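PDB 4WK5: geranyltranstransferase from Thermotoga neapolitana, which probably acts as a magnesium-dependent prenyltransferase of the FPP/GGPP synthase family, lengthening isoprenoid diphosphates. Local coordinates for residues Arg31-Val36 with Ser51-Gly56; Pro61-Thr66 with Asp282-Leu287; Pro143-Glu148 with Pro197-Gly202; Ile173-Val178 with Val246-Lys251. All coordinates share one frame; numbering follows the deposited sequence. Where two conformers were deposited one is given.

Contact 1. Residues Arg31-Val36 with Ser51-Gly56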
loop_
_atom_site.group_PDB
_atom_site.type_symbol
_atom_site.label_atom_id
_atom_site.label_comp_id
_atom_site.label_asym_id
_atom_site.label_seq_id
_atom_site.Cartn_x
_atom_site.Cartn_y
_atom_site.Cartn_z
ATOM N N ARG A 31 -10.078 -10.615 15.708
ATOM C CA ARG A 31 -8.712 -10.421 15.260
ATOM C C ARG A 31 -8.531 -9.051 14.604
ATOM O O ARG A 31 -7.525 -8.377 14.841
ATOM C CB ARG A 31 -8.290 -11.525 14.288
ATOM C CG ARG A 31 -6.893 -11.299 13.725
ATOM C CD ARG A 31 -5.810 -11.376 14.805
ATOM N NE ARG A 31 -5.602 -12.749 15.249
ATOM C CZ ARG A 31 -4.801 -13.615 14.635
ATOM N NH1 ARG A 31 -4.135 -13.251 13.548
ATOM N NH2 ARG A 31 -4.675 -14.849 15.105
ATOM N N ILE A 32 -9.494 -8.620 13.792
ATOM C CA ILE A 32 -9.278 -7.371 13.072
ATOM C C ILE A 32 -9.308 -6.176 14.052
ATOM O O ILE A 32 -8.568 -5.209 13.862
ATOM C CB ILE A 32 -10.285 -7.191 11.887
ATOM C CG1 ILE A 32 -9.723 -6.191 10.868
ATOM C CG2 ILE A 32 -11.691 -6.826 12.359
ATOM C CD1 ILE A 32 -10.553 -6.069 9.589
ATOM N N GLU A 33 -10.115 -6.246 15.109
ATOM C CA GLU A 33 -10.123 -5.141 16.065
ATOM C C GLU A 33 -8.833 -5.091 16.882
ATOM O O GLU A 33 -8.400 -4.015 17.300
ATOM C CB GLU A 33 -11.325 -5.228 16.997
ATOM C CG GLU A 33 -12.655 -4.894 16.328
ATOM C CD GLU A 33 -12.740 -3.471 15.756
ATOM O OE1 GLU A 33 -11.845 -2.641 16.004
ATOM O OE2 GLU A 33 -13.742 -3.172 15.081
ATOM N N GLU A 34 -8.224 -6.249 17.111
ATOM C CA GLU A 34 -6.927 -6.289 17.786
ATOM C C GLU A 34 -5.873 -5.542 16.972
ATOM O O GLU A 34 -5.053 -4.788 17.529
ATOM C CB GLU A 34 -6.469 -7.732 18.027
ATOM C CG GLU A 34 -7.192 -8.431 19.144
ATOM C CD GLU A 34 -6.792 -9.889 19.277
ATOM O OE1 GLU A 34 -6.130 -10.420 18.358
ATOM O OE2 GLU A 34 -7.134 -10.499 20.313
ATOM N N LEU A 35 -5.906 -5.736 15.657
ATOM C CA LEU A 35 -4.888 -5.153 14.779
ATOM C C LEU A 35 -5.038 -3.647 14.607
ATOM O O LEU A 35 -4.041 -2.946 14.395
ATOM C CB LEU A 35 -4.916 -5.826 13.397
ATOM C CG LEU A 35 -4.474 -7.288 13.398
ATOM C CD1 LEU A 35 -4.704 -7.889 12.025
ATOM C CD2 LEU A 35 -3.013 -7.393 13.783
ATOM N N VAL A 36 -6.261 -3.132 14.681
ATOM C CA VAL A 36 -6.449 -1.691 14.474
ATOM C C VAL A 36 -6.667 -0.881 15.770
ATOM O O VAL A 36 -6.903 0.339 15.716
ATOM C CB VAL A 36 -7.623 -1.407 13.491
ATOM C CG1 VAL A 36 -7.302 -1.972 12.105
ATOM C CG2 VAL A 36 -8.971 -1.955 14.014
ATOM N N SER A 51 -13.148 2.904 10.609
ATOM C CA SER A 51 -13.588 2.327 9.349
ATOM C C SER A 51 -13.765 0.816 9.435
ATOM O O SER A 51 -14.641 0.254 8.778
ATOM C CB SER A 51 -12.614 2.700 8.243
ATOM O OG SER A 51 -12.810 4.065 7.912
ATOM N N VAL A 52 -12.966 0.159 10.260
ATOM C CA VAL A 52 -13.166 -1.263 10.518
ATOM C C VAL A 52 -14.439 -1.531 11.340
ATOM O O VAL A 52 -15.221 -2.447 11.028
ATOM C CB VAL A 52 -11.937 -1.863 11.232
ATOM C CG1 VAL A 52 -12.249 -3.255 11.790
ATOM C CG2 VAL A 52 -10.770 -1.923 10.254
ATOM N N THR A 53 -14.658 -0.729 12.380
ATOM C CA THR A 53 -15.762 -0.976 13.312
ATOM C C THR A 53 -17.101 -0.648 12.660
ATOM O O THR A 53 -18.135 -1.229 13.015
ATOM C CB THR A 53 -15.598 -0.154 14.596
ATOM O OG1 THR A 53 -14.295 -0.390 15.147
ATOM C CG2 THR A 53 -16.662 -0.539 15.611
ATOM N N ALA A 54 -17.088 0.270 11.698
ATOM C CA ALA A 54 -18.324 0.636 10.991
ATOM C C ALA A 54 -18.900 -0.581 10.260
ATOM O O ALA A 54 -20.085 -0.621 9.905
ATOM C CB ALA A 54 -18.068 1.798 10.016
ATOM N N GLY A 55 -18.047 -1.575 10.047
ATOM C CA GLY A 55 -18.518 -2.926 9.834
ATOM C C GLY A 55 -18.589 -3.307 8.382
ATOM O O GLY A 55 -18.074 -2.608 7.521
ATOM N N GLY A 56 -19.238 -4.433 8.125
ATOM C CA GLY A 56 -19.364 -4.970 6.789
ATOM C C GLY A 56 -19.835 -6.400 6.925
ATOM O O GLY A 56 -19.851 -6.959 8.027
#
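Val52 packs against Ile32 and Val36, and these three apolar side chains form the tight part of a helix-helix contact in the all-helical isoprenoid synthase fold, joining helices 23-36 and 43-53. The two methyls of Val52 divide the work. With CG1 anti to the backbone N (chi1 167°), that methyl meets CG2 of Ile32 tip to tip at 3.7 Å, while CG2 of Val52 faces CG1 of Val36 at 3.9 Å. All three residues are buried. Leu129 of helix 119-138 closes over both Val36 and Val52, and Val83 of helix 75-96 touches Ile32.

The outer side is looser and polar. Because Glu33 is modelled in two conformers, this half is less certain; in the one described, its chain bends at chi2 (-61°) and slides past Val52 toward Thr53. Gly55 leaves the helix with positive phi and, with Gly56, begins the Gly-Gly-Lys-x-x-Arg motif, whose lysine and last arginine bind isopentenyl diphosphate in relatives; Arg58, at an intervening position, donates through NH2 to the carbonyl O of Val52. In that conformer, Thr53 OG1 lies 2.8 Å from Glu33 OE2, a hydrogen bond whose single proton could instead go to the carbonyl oxygen of Gln49.

Contact 2. Residues Pro61-Thr66 with Asp282-Leu287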
loop_
_atom_site.group_PDB
_atom_site.type_symbol
_atom_site.label_atom_id
_atom_site.label_comp_id
_atom_site.label_asym_id
_atom_site.label_seq_id
_atom_site.Cartn_x
_atom_site.Cartn_y
_atom_site.Cartn_z
ATOM N N PRO A 61 -13.320 -12.280 3.984
ATOM C CA PRO A 61 -12.571 -13.102 4.946
ATOM C C PRO A 61 -13.313 -14.389 5.306
ATOM O O PRO A 61 -12.678 -15.415 5.567
ATOM C CB PRO A 61 -12.431 -12.187 6.176
ATOM C CG PRO A 61 -13.476 -11.119 6.009
ATOM C CD PRO A 61 -13.600 -10.929 4.515
ATOM N N LEU A 62 -14.642 -14.339 5.326
ATOM C CA LEU A 62 -15.409 -15.559 5.570
ATOM C C LEU A 62 -15.143 -16.598 4.486
ATOM O O LEU A 62 -15.046 -17.783 4.781
ATOM C CB LEU A 62 -16.905 -15.259 5.656
ATOM C CG LEU A 62 -17.399 -14.634 6.964
ATOM C CD1 LEU A 62 -18.813 -14.098 6.784
ATOM C CD2 LEU A 62 -17.357 -15.670 8.080
ATOM N N LEU A 63 -15.013 -16.157 3.237
ATOM C CA LEU A 63 -14.696 -17.070 2.143
ATOM C C LEU A 63 -13.313 -17.702 2.323
ATOM O O LEU A 63 -13.148 -18.907 2.117
ATOM C CB LEU A 63 -14.788 -16.336 0.802
ATOM C CG LEU A 63 -14.581 -17.090 -0.500
ATOM C CD1 LEU A 63 -15.680 -18.156 -0.665
ATOM C CD2 LEU A 63 -14.614 -16.077 -1.646
ATOM N N VAL A 64 -12.325 -16.908 2.727
ATOM C CA VAL A 64 -11.005 -17.461 3.021
ATOM C C VAL A 64 -11.107 -18.563 4.091
ATOM O O VAL A 64 -10.532 -19.648 3.937
ATOM C CB VAL A 64 -10.029 -16.373 3.485
ATOM C CG1 VAL A 64 -8.713 -16.999 3.945
ATOM C CG2 VAL A 64 -9.806 -15.357 2.354
ATOM N N LEU A 65 -11.858 -18.299 5.158
ATOM C CA LEU A 65 -11.998 -19.290 6.219
ATOM C C LEU A 65 -12.756 -20.535 5.775
ATOM O O LEU A 65 -12.403 -21.643 6.178
ATOM C CB LEU A 65 -12.689 -18.680 7.445
ATOM C CG LEU A 65 -11.894 -17.595 8.171
ATOM C CD1 LEU A 65 -12.576 -17.238 9.489
ATOM C CD2 LEU A 65 -10.469 -18.049 8.416
ATOM N N THR A 66 -13.795 -20.375 4.959
ATOM C CA THR A 66 -14.576 -21.549 4.574
ATOM C C THR A 66 -13.818 -22.408 3.566
ATOM O O THR A 66 -13.832 -23.633 3.666
ATOM C CB THR A 66 -15.964 -21.176 4.006
ATOM O OG1 THR A 66 -15.820 -20.599 2.698
ATOM C CG2 THR A 66 -16.683 -20.203 4.967
ATOM N N ASP A 282 -22.188 -24.256 0.646
ATOM C CA ASP A 282 -23.303 -23.862 1.498
ATOM C C ASP A 282 -23.288 -22.354 1.762
ATOM O O ASP A 282 -24.328 -21.698 1.678
ATOM C CB ASP A 282 -23.272 -24.628 2.820
ATOM C CG ASP A 282 -23.587 -26.104 2.654
ATOM O OD1 ASP A 282 -24.224 -26.484 1.644
ATOM O OD2 ASP A 282 -23.204 -26.883 3.547
ATOM N N PHE A 283 -22.105 -21.817 2.068
ATOM C CA PHE A 283 -21.927 -20.383 2.319
ATOM C C PHE A 283 -22.393 -19.562 1.115
ATOM O O PHE A 283 -23.215 -18.645 1.246
ATOM C CB PHE A 283 -20.455 -20.093 2.655
ATOM C CG PHE A 283 -20.126 -18.627 2.821
ATOM C CD1 PHE A 283 -20.856 -17.823 3.684
ATOM C CD2 PHE A 283 -19.074 -18.068 2.126
ATOM C CE1 PHE A 283 -20.538 -16.482 3.838
ATOM C CE2 PHE A 283 -18.752 -16.729 2.279
ATOM C CZ PHE A 283 -19.493 -15.938 3.133
ATOM N N LEU A 284 -21.905 -19.912 -0.067
ATOM C CA LEU A 284 -22.227 -19.117 -1.245
ATOM C C LEU A 284 -23.645 -19.376 -1.749
ATOM O O LEU A 284 -24.253 -18.505 -2.378
ATOM C CB LEU A 284 -21.207 -19.370 -2.354
ATOM C CG LEU A 284 -19.792 -18.909 -1.989
ATOM C CD1 LEU A 284 -18.867 -19.036 -3.171
ATOM C CD2 LEU A 284 -19.792 -17.476 -1.453
ATOM N N ARG A 285 -24.175 -20.563 -1.467
ATOM C CA ARG A 285 -25.555 -20.864 -1.816
ATOM C C ARG A 285 -26.511 -19.999 -1.000
ATOM O O ARG A 285 -27.450 -19.419 -1.544
ATOM C CB ARG A 285 -25.866 -22.344 -1.595
ATOM C CG ARG A 285 -27.192 -22.795 -2.183
ATOM C CD ARG A 285 -27.514 -24.207 -1.739
ATOM N NE ARG A 285 -27.291 -24.362 -0.305
ATOM C CZ ARG A 285 -27.428 -25.505 0.360
ATOM N NH1 ARG A 285 -27.798 -26.606 -0.279
ATOM N NH2 ARG A 285 -27.200 -25.541 1.666
ATOM N N ASN A 286 -26.268 -19.908 0.304
ATOM C CA ASN A 286 -27.112 -19.088 1.168
ATOM C C ASN A 286 -26.895 -17.601 0.928
ATOM O O ASN A 286 -27.762 -16.780 1.221
ATOM C CB ASN A 286 -26.867 -19.423 2.641
ATOM C CG ASN A 286 -27.289 -20.839 2.993
ATOM O OD1 ASN A 286 -26.543 -21.584 3.629
ATOM N ND2 ASN A 286 -28.494 -21.216 2.577
ATOM N N LEU A 287 -25.735 -17.264 0.376
ATOM C CA LEU A 287 -25.405 -15.880 0.069
ATOM C C LEU A 287 -26.214 -15.361 -1.122
ATOM O O LEU A 287 -26.571 -14.184 -1.161
ATOM C CB LEU A 287 -23.900 -15.749 -0.199
ATOM C CG LEU A 287 -23.209 -14.383 -0.274
ATOM C CD1 LEU A 287 -21.722 -14.584 -0.074
ATOM C CD2 LEU A 287 -23.448 -13.674 -1.601
#
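Phe283 supplies the largest buried surface here, its ring reaching from helix 278-289 toward one turn of helix 59-70. The ring end leads: CZ comes within 3.7 Å of Leu62 CB, and CE2 lies 3.9 Å from the backbone N of Leu63. A first torsion of 175° sets CG anti to Phe283's own backbone N and carries the ring across the space between the helices. Leu62 crosses the aromatic side chain at about a right angle, adding its CD1 at 4.1 Å from CZ.

Leu63 is second in buried area. Its CB approaches CE2 of Phe283, and its CD1 meets CD1 of Leu284 at 4.1 Å, so one leucine bridges two neighbours on the opposing helix. The short axes run 11.1 Å apart at 146°, a roughly antiparallel pairing by which the C-terminal helix of the all-alpha isoprenoid synthase fold joins the bundle. Leu63 also touches Phe190, Cys193 and Phe194 of helix 175-201, whereas Leu62 turns to Lys24 and Ile28 of helix 23-36. Replacing the ring of Phe283 by the methyl of an alanine is likely to open a gap beside Leu62 and Leu63, leaving Leu62 CB without its aromatic neighbour.

Near the other end of the ring, Thr66 OG1 stands 4.2 Å from CD2 of Phe283 and forms a hydrogen bond with the hydroxyl of Thr280.

Contact 3. Residues Pro143-Glu148 with Pro197-Gly202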
loop_
_atom_site.group_PDB
_atom_site.type_symbol
_atom_site.label_atom_id
_atom_site.label_comp_id
_atom_site.label_asym_id
_atom_site.label_seq_id
_atom_site.Cartn_x
_atom_site.Cartn_y
_atom_site.Cartn_z
ATOM N N PRO A 143 6.540 -17.202 0.382
ATOM C CA PRO A 143 6.948 -16.261 -0.678
ATOM C C PRO A 143 5.955 -16.101 -1.822
ATOM O O PRO A 143 5.702 -14.966 -2.286
ATOM C CB PRO A 143 8.249 -16.871 -1.205
ATOM C CG PRO A 143 8.793 -17.631 -0.042
ATOM C CD PRO A 143 7.586 -18.208 0.647
ATOM N N LYS A 144 5.407 -17.222 -2.285
ATOM C CA LYS A 144 4.452 -17.147 -3.370
ATOM C C LYS A 144 3.212 -16.383 -2.913
ATOM O O LYS A 144 2.592 -15.694 -3.725
ATOM C CB LYS A 144 4.085 -18.544 -3.881
ATOM C CG LYS A 144 5.234 -19.210 -4.626
ATOM C CD LYS A 144 4.900 -20.627 -5.073
ATOM C CE LYS A 144 6.037 -21.205 -5.904
ATOM N NZ LYS A 144 5.774 -22.601 -6.348
ATOM N N LEU A 145 2.864 -16.474 -1.628
ATOM C CA LEU A 145 1.679 -15.758 -1.142
ATOM C C LEU A 145 1.877 -14.238 -1.175
ATOM O O LEU A 145 0.973 -13.493 -1.579
ATOM C CB LEU A 145 1.311 -16.206 0.275
ATOM C CG LEU A 145 0.028 -15.607 0.849
ATOM C CD1 LEU A 145 -1.184 -16.307 0.267
ATOM C CD2 LEU A 145 0.011 -15.673 2.373
ATOM N N PHE A 146 3.064 -13.799 -0.746
ATOM C CA PHE A 146 3.438 -12.382 -0.775
ATOM C C PHE A 146 3.258 -11.842 -2.175
ATOM O O PHE A 146 2.618 -10.810 -2.401
ATOM C CB PHE A 146 4.900 -12.163 -0.357
ATOM C CG PHE A 146 5.276 -12.770 0.961
ATOM C CD1 PHE A 146 4.313 -13.140 1.883
ATOM C CD2 PHE A 146 6.613 -12.942 1.285
ATOM C CE1 PHE A 146 4.674 -13.690 3.094
ATOM C CE2 PHE A 146 6.981 -13.490 2.493
ATOM C CZ PHE A 146 6.008 -13.870 3.398
ATOM N N GLU A 147 3.856 -12.561 -3.117
ATOM C CA GLU A 147 3.844 -12.172 -4.521
ATOM C C GLU A 147 2.415 -12.128 -5.065
ATOM O O GLU A 147 2.003 -11.157 -5.720
ATOM C CB GLU A 147 4.706 -13.151 -5.330
ATOM C CG GLU A 147 5.155 -12.640 -6.681
ATOM C CD GLU A 147 6.171 -13.569 -7.331
ATOM O OE1 GLU A 147 7.042 -14.104 -6.610
ATOM O OE2 GLU A 147 6.092 -13.766 -8.562
ATOM N N GLU A 148 1.643 -13.163 -4.755
ATOM C CA GLU A 148 0.266 -13.240 -5.237
ATOM C C GLU A 148 -0.586 -12.112 -4.675
ATOM O O GLU A 148 -1.379 -11.508 -5.397
ATOM C CB GLU A 148 -0.350 -14.592 -4.876
ATOM C CG GLU A 148 -1.718 -14.843 -5.467
ATOM C CD GLU A 148 -1.664 -15.187 -6.948
ATOM O OE1 GLU A 148 -0.561 -15.473 -7.461
ATOM O OE2 GLU A 148 -2.730 -15.174 -7.600
ATOM N N PRO A 197 -5.814 -19.951 0.255
ATOM C CA PRO A 197 -5.789 -21.183 1.054
ATOM C C PRO A 197 -5.126 -22.341 0.315
ATOM O O PRO A 197 -4.450 -23.155 0.946
ATOM C CB PRO A 197 -7.276 -21.492 1.293
ATOM C CG PRO A 197 -7.984 -20.212 1.072
ATOM C CD PRO A 197 -7.192 -19.477 0.030
ATOM N N PHE A 198 -5.335 -22.427 -0.999
ATOM C CA PHE A 198 -4.724 -23.503 -1.782
ATOM C C PHE A 198 -3.199 -23.360 -1.765
ATOM O O PHE A 198 -2.475 -24.359 -1.735
ATOM C CB PHE A 198 -5.259 -23.513 -3.219
ATOM C CG PHE A 198 -6.561 -24.252 -3.377
ATOM C CD1 PHE A 198 -7.736 -23.745 -2.840
ATOM C CD2 PHE A 198 -6.609 -25.464 -4.046
ATOM C CE1 PHE A 198 -8.934 -24.428 -2.976
ATOM C CE2 PHE A 198 -7.796 -26.147 -4.188
ATOM C CZ PHE A 198 -8.962 -25.632 -3.652
ATOM N N LEU A 199 -2.710 -22.121 -1.762
ATOM C CA LEU A 199 -1.272 -21.878 -1.626
ATOM C C LEU A 199 -0.768 -22.347 -0.264
ATOM O O LEU A 199 0.276 -22.997 -0.170
ATOM C CB LEU A 199 -0.941 -20.391 -1.827
ATOM C CG LEU A 199 -0.783 -19.943 -3.285
ATOM C CD1 LEU A 199 -0.815 -18.423 -3.408
ATOM C CD2 LEU A 199 0.499 -20.515 -3.890
ATOM N N LEU A 200 -1.513 -22.022 0.787
ATOM C CA LEU A 200 -1.147 -22.426 2.144
ATOM C C LEU A 200 -1.082 -23.946 2.291
ATOM O O LEU A 200 -0.271 -24.465 3.059
ATOM C CB LEU A 200 -2.133 -21.853 3.161
ATOM C CG LEU A 200 -2.187 -20.328 3.250
ATOM C CD1 LEU A 200 -3.137 -19.878 4.342
ATOM C CD2 LEU A 200 -0.806 -19.795 3.504
ATOM N N LYS A 201 -1.941 -24.649 1.554
ATOM C CA LYS A 201 -2.046 -26.108 1.652
ATOM C C LYS A 201 -1.104 -26.813 0.676
ATOM O O LYS A 201 -0.868 -28.018 0.791
ATOM C CB LYS A 201 -3.493 -26.552 1.406
ATOM C CG LYS A 201 -3.789 -28.014 1.740
ATOM C CD LYS A 201 -3.625 -28.288 3.228
ATOM C CE LYS A 201 -4.016 -29.714 3.584
ATOM N NZ LYS A 201 -3.820 -29.975 5.039
ATOM N N GLY A 202 -0.563 -26.062 -0.278
ATOM C CA GLY A 202 0.329 -26.628 -1.276
ATOM C C GLY A 202 -0.386 -27.280 -2.446
ATOM O O GLY A 202 0.206 -28.068 -3.185
#
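The segments 143-148 of helix 143-166 and 197-201 of helix 175-201 run nearly antiparallel within the all-alpha isoprenoid synthase bundle, their short axes 9.9 Å apart at 163°, and the CA atoms of Leu145 and Leu199 come closest, at 6.8 Å. Leu199 gives up the most surface, and its two methyls separate to reach different residues of the facing turn. A chi1 of -84° turns CG of Leu199 away from its own carbonyl carbon, and from there CD2 of Leu199 lies 4.1 Å from CB of Lys144, while CD1 is equally far from CB of Glu148. The same CD1 faces CD1 of Leu145 at 4.3 Å. Leu145 spreads its second methyl, CD2, to CD2 of Leu200, 4.4 Å away, and its other neighbours include Val81 of helix 75-96 and Ile137 of helix 119-138.

Gly202 ends helix 175-201 in a Schellman motif: its N binds the carbonyl of Leu199, and N of Leu203 binds that of Phe198. At the start of helix 143-166, Phe146 and Pro143 pack on the second subunit, placing the contact beside the dimer interface.

Lys144 and Glu148 meet Leu199 through CB, and their charged ends are used otherwise: the lysine chain extends away, and OE2 of Glu148 forms a salt bridge with Lys209. The attraction between the segments is therefore apolar, with methyl and methylene contacts and polarity kept at the margin.

Contact 4. Residues Ile173-Val178 with Val246-Lys251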
loop_
_atom_site.group_PDB
_atom_site.type_symbol
_atom_site.label_atom_id
_atom_site.label_comp_id
_atom_site.label_asym_id
_atom_site.label_seq_id
_atom_site.Cartn_x
_atom_site.Cartn_y
_atom_site.Cartn_z
ATOM N N ILE A 173 -16.916 3.102 -24.300
ATOM C CA ILE A 173 -16.313 1.954 -23.632
ATOM C C ILE A 173 -17.056 0.678 -24.027
ATOM O O ILE A 173 -18.278 0.618 -23.948
ATOM C CB ILE A 173 -16.321 2.113 -22.094
ATOM C CG1 ILE A 173 -15.693 3.449 -21.677
ATOM C CG2 ILE A 173 -15.575 0.958 -21.433
ATOM C CD1 ILE A 173 -14.247 3.614 -22.102
ATOM N N SER A 174 -16.311 -0.334 -24.463
ATOM C CA SER A 174 -16.890 -1.591 -24.929
ATOM C C SER A 174 -17.315 -2.458 -23.754
ATOM O O SER A 174 -16.824 -2.276 -22.640
ATOM C CB SER A 174 -15.891 -2.353 -25.800
ATOM O OG SER A 174 -14.804 -2.836 -25.026
ATOM N N VAL A 175 -18.219 -3.402 -24.002
ATOM C CA VAL A 175 -18.656 -4.302 -22.944
ATOM C C VAL A 175 -17.458 -5.123 -22.461
ATOM O O VAL A 175 -17.338 -5.426 -21.273
ATOM C CB VAL A 175 -19.812 -5.221 -23.406
ATOM C CG1 VAL A 175 -19.404 -6.053 -24.617
ATOM C CG2 VAL A 175 -20.282 -6.111 -22.261
ATOM N N GLU A 176 -16.551 -5.440 -23.381
ATOM C CA GLU A 176 -15.357 -6.204 -23.033
ATOM C C GLU A 176 -14.476 -5.435 -22.041
ATOM O O GLU A 176 -13.937 -6.014 -21.095
ATOM C CB GLU A 176 -14.560 -6.555 -24.294
ATOM C CG GLU A 176 -15.222 -7.603 -25.201
ATOM C CD GLU A 176 -16.369 -7.049 -26.049
ATOM O OE1 GLU A 176 -17.301 -7.821 -26.367
ATOM O OE2 GLU A 176 -16.336 -5.851 -26.409
ATOM N N MET A 177 -14.335 -4.132 -22.254
ATOM C CA MET A 177 -13.531 -3.312 -21.356
ATOM C C MET A 177 -14.231 -3.190 -20.003
ATOM O O MET A 177 -13.577 -3.156 -18.954
ATOM C CB MET A 177 -13.267 -1.927 -21.959
ATOM C CG MET A 177 -12.348 -1.961 -23.175
ATOM S SD MET A 177 -11.885 -0.333 -23.813
ATOM C CE MET A 177 -13.357 0.178 -24.630
ATOM N N VAL A 178 -15.559 -3.135 -20.016
ATOM C CA VAL A 178 -16.266 -3.036 -18.738
ATOM C C VAL A 178 -16.123 -4.346 -17.957
ATOM O O VAL A 178 -15.867 -4.327 -16.749
ATOM C CB VAL A 178 -17.753 -2.662 -18.932
ATOM C CG1 VAL A 178 -18.483 -2.676 -17.600
ATOM C CG2 VAL A 178 -17.844 -1.275 -19.559
ATOM N N VAL A 246 -19.813 3.537 -15.347
ATOM C CA VAL A 246 -20.206 2.567 -16.365
ATOM C C VAL A 246 -20.346 1.195 -15.730
ATOM O O VAL A 246 -19.422 0.716 -15.075
ATOM C CB VAL A 246 -19.196 2.494 -17.523
ATOM C CG1 VAL A 246 -19.747 1.605 -18.630
ATOM C CG2 VAL A 246 -18.898 3.890 -18.058
ATOM N N THR A 247 -21.510 0.573 -15.905
ATOM C CA THR A 247 -21.744 -0.745 -15.333
ATOM C C THR A 247 -22.117 -1.742 -16.422
ATOM O O THR A 247 -22.428 -1.353 -17.552
ATOM C CB THR A 247 -22.857 -0.722 -14.280
ATOM O OG1 THR A 247 -24.114 -0.474 -14.931
ATOM C CG2 THR A 247 -22.598 0.364 -13.253
ATOM N N LEU A 248 -22.070 -3.028 -16.086
ATOM C CA LEU A 248 -22.501 -4.058 -17.018
ATOM C C LEU A 248 -24.011 -3.992 -17.204
ATOM O O LEU A 248 -24.528 -4.401 -18.238
ATOM C CB LEU A 248 -22.089 -5.447 -16.535
ATOM C CG LEU A 248 -20.620 -5.777 -16.804
ATOM C CD1 LEU A 248 -20.272 -7.161 -16.258
ATOM C CD2 LEU A 248 -20.332 -5.703 -18.309
ATOM N N VAL A 249 -24.712 -3.469 -16.202
ATOM C CA VAL A 249 -26.163 -3.299 -16.346
ATOM C C VAL A 249 -26.445 -2.232 -17.401
ATOM O O VAL A 249 -27.328 -2.399 -18.246
ATOM C CB VAL A 249 -26.839 -2.936 -15.006
ATOM C CG1 VAL A 249 -28.335 -2.661 -15.213
ATOM C CG2 VAL A 249 -26.671 -4.073 -14.015
ATOM N N LYS A 250 -25.674 -1.147 -17.380
ATOM C CA LYS A 250 -25.802 -0.120 -18.414
ATOM C C LYS A 250 -25.484 -0.643 -19.814
ATOM O O LYS A 250 -26.182 -0.322 -20.774
ATOM C CB LYS A 250 -24.887 1.068 -18.104
ATOM C CG LYS A 250 -25.398 1.968 -17.002
ATOM C CD LYS A 250 -24.547 3.221 -16.893
ATOM C CE LYS A 250 -24.936 4.061 -15.689
ATOM N NZ LYS A 250 -24.044 5.253 -15.572
ATOM N N LYS A 251 -24.422 -1.434 -19.936
ATOM C CA LYS A 251 -23.986 -1.929 -21.248
ATOM C C LYS A 251 -24.858 -3.057 -21.797
ATOM O O LYS A 251 -25.115 -3.133 -23.003
ATOM C CB LYS A 251 -22.530 -2.420 -21.182
ATOM C CG LYS A 251 -21.520 -1.363 -20.768
ATOM C CD LYS A 251 -21.444 -0.220 -21.770
ATOM C CE LYS A 251 -21.155 -0.716 -23.178
ATOM N NZ LYS A 251 -20.931 0.421 -24.124
#
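Two helix starts are set side by side, the CA atoms of Val175 and Lys251 lying 6.1 Å apart and those of Val178 and Leu248 6.5 Å. This joins the beginnings of helices 175-201 and 248-274 in the all-helical isoprenoid synthase fold. Val178 is the most deeply covered residue. Its CG1, anti to the backbone N (chi1 175°), slides past Leu248 to within 3.6 Å of CD2, while its CG2 meets CG1 of Val246 at the same separation and also touches CG of Lys251. CD2 of Leu248 contacts CG2 of Val175 as well, at a steep crossing.

Lys251 makes the polar link between the segments. Bends at chi2 (-63°) and chi3 fold its chain back so that NZ donates to the carbonyl O of Ile173 at 2.7 Å, nearly in line with the C=O bond (172°). NZ also donates to the carbonyl O of Glu170, so two main-chain oxygens hold the ammonium group. A methionine in its place would probably leave both carbonyls without this donor and weaken the tie between the helix starts.

Thr247 touches Asp224, part of an Asp-Asp-x-x-Asp motif that binds magnesium in relatives. Each helix has its own N-cap. Ser174 OG accepts from Met177 N at 3.1 Å, and Thr247 OG1 accepts from Lys250 N at 3.0 Å.

Overall arrangement
Contacts 2 and 3 are the only touching pair: Val64 O lies 3.9 Å from Pro197 CG, although their centres are about 20 Å apart. Contact 1 precedes the others along the chain and leads, through helix 43-53, to the next helix, which serves contact 2. Contacts 3 and 4 use opposite ends of helix 175-201, their centres about 32 Å apart. Contact 4 lies across the chain's centre from contact 1, about 34 Å between centres. Contacts 1 and 4 each adjoin a motif that binds substrate diphosphate or magnesium in relatives: the Gly-Gly-Lys-x-x-Arg motif begins in 51-56, and the Asp-rich motif with Asp224 touches 246-251. Contacts 2 and 3 are helix packing, contact 3 at the dimer side.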